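Local coordinates for T-lymphoma invasion and metastasis-inducing protein 1 (Homo sapiens, PDB 4K2P) that probably binds phosphoinositides and partner proteins such as Par-3 through its PH and coiled-coil region, in signalling linked to tight junctions, at residues 131-134 with 135-139. The protein carries 5 engineered substitutions. Numbering follows the deposited sequence.
Sequences EDTL and RLLKS. With CA (calcium ion), chain F.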
# COMPACT_ATOMS: atom_id res chain seq x y z
N GLU A 131 8.04 -20.27 -9.99
CA GLU A 131 9.49 -20.12 -9.88
C GLU A 131 9.92 -18.77 -10.44
O GLU A 131 10.87 -18.17 -9.96
CB GLU A 131 10.21 -21.24 -10.62
CG GLU A 131 10.40 -22.53 -9.83
CD GLU A 131 11.60 -22.46 -8.89
OE1 GLU A 131 11.55 -21.73 -7.88
OE2 GLU A 131 12.61 -23.14 -9.18
N ASP A 132 9.21 -18.30 -11.46
CA ASP A 132 9.54 -17.04 -12.12
C ASP A 132 8.76 -15.87 -11.52
O ASP A 132 7.63 -15.60 -11.92
CB ASP A 132 9.23 -17.13 -13.62
CG ASP A 132 9.84 -15.99 -14.41
OD1 ASP A 132 10.25 -14.98 -13.82
OD2 ASP A 132 9.83 -16.08 -15.66
N THR A 133 9.36 -15.18 -10.57
CA THR A 133 8.66 -14.10 -9.88
C THR A 133 8.34 -12.96 -10.85
O THR A 133 7.23 -12.43 -10.84
CB THR A 133 9.47 -13.57 -8.69
OG1 THR A 133 9.67 -14.63 -7.74
CG2 THR A 133 8.75 -12.42 -8.00
N LEU A 134 9.31 -12.60 -11.68
CA LEU A 134 9.14 -11.51 -12.65
C LEU A 134 8.00 -11.78 -13.62
O LEU A 134 7.16 -10.92 -13.86
CB LEU A 134 10.44 -11.29 -13.42
CG LEU A 134 10.85 -9.83 -13.56
CD1 LEU A 134 11.39 -9.31 -12.24
CD2 LEU A 134 11.87 -9.65 -14.68
N ARG A 135 7.97 -12.98 -14.20
CA ARG A 135 6.92 -13.36 -15.13
C ARG A 135 5.55 -13.34 -14.47
O ARG A 135 4.57 -12.92 -15.08
CB ARG A 135 7.20 -14.74 -15.72
CG ARG A 135 6.05 -15.33 -16.53
CD ARG A 135 6.52 -16.59 -17.24
NE ARG A 135 7.66 -16.30 -18.10
CZ ARG A 135 7.57 -15.90 -19.36
NH1 ARG A 135 6.38 -15.79 -19.95
NH2 ARG A 135 8.67 -15.65 -20.06
N LEU A 136 5.48 -13.78 -13.22
CA LEU A 136 4.21 -13.81 -12.52
C LEU A 136 3.69 -12.40 -12.31
O LEU A 136 2.50 -12.16 -12.46
CB LEU A 136 4.35 -14.52 -11.17
CG LEU A 136 3.10 -14.42 -10.29
CD1 LEU A 136 1.90 -15.11 -10.92
CD2 LEU A 136 3.38 -14.99 -8.91
N LEU A 137 4.58 -11.47 -11.96
CA LEU A 137 4.17 -10.09 -11.71
C LEU A 137 3.59 -9.46 -12.96
O LEU A 137 2.55 -8.79 -12.90
CB LEU A 137 5.35 -9.25 -11.22
CG LEU A 137 5.86 -9.49 -9.80
CD1 LEU A 137 7.04 -8.57 -9.52
CD2 LEU A 137 4.77 -9.29 -8.76
N LYS A 138 4.25 -9.66 -14.10
CA LYS A 138 3.76 -9.12 -15.36
C LYS A 138 2.43 -9.74 -15.74
O LYS A 138 1.58 -9.08 -16.33
CB LYS A 138 4.78 -9.36 -16.47
CG LYS A 138 6.04 -8.53 -16.30
CD LYS A 138 7.06 -8.86 -17.37
CE LYS A 138 8.35 -8.10 -17.13
NZ LYS A 138 9.44 -8.57 -18.03
N SER A 139 2.25 -11.02 -15.41
CA SER A 139 1.02 -11.72 -15.71
C SER A 139 -0.15 -11.16 -14.90
O SER A 139 -1.24 -10.96 -15.43
CB SER A 139 1.18 -13.21 -15.43
OG SER A 139 -0.07 -13.88 -15.55
CA CA F . 13.12 -17.86 -9.93
O HOH W 1 12.27 -17.94 -7.76
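Leu136 N donates to Asp132 O at 3.1 Å, the first of three successive i to i+4 backbone bonds that open the helix 133-161. Leu137 N follows onto Thr133 O at 3.0 Å, and Lys138 N onto Leu134 O at 3.2 Å. The side chain of Asp132 folds back over this first turn. With CG anti to the backbone N (chi1 -167°), Asp132 OD1 accepts from Arg135 N at 3.1 Å. That bond is nearly straight, but the N-H comes from above the carboxylate plane. Asp132 is thus the N-cap of helix 133-161, a long helix that is probably part of the antiparallel coiled coil, alongside helix 168-203. Asp132 OD2 forms a salt bridge with Arg135 NE at 3.3 Å, close to the guanidinium plane. Carboxylate and guanidinium planes are 64° apart. The NE-H...OD2 angle is only 142°, so this bond is less straight than the one to Arg135 N. Replacing Asp132 by an alanine would probably leave Arg135 N without its capping acceptor and the guanidinium without this carboxylate to hold it. Just before the cap, Glu131 O binds a calcium ion at 2.3 Å, and a water is a further ligand. Among the remaining side chains, Leu137 sets CG against Thr133 O, 3.4 Å away, while the extended Lys138 runs its CG past Leu134 O. Leu136 packs on Val124 and His128 of the helix 106-128, and Leu137 on Phe195.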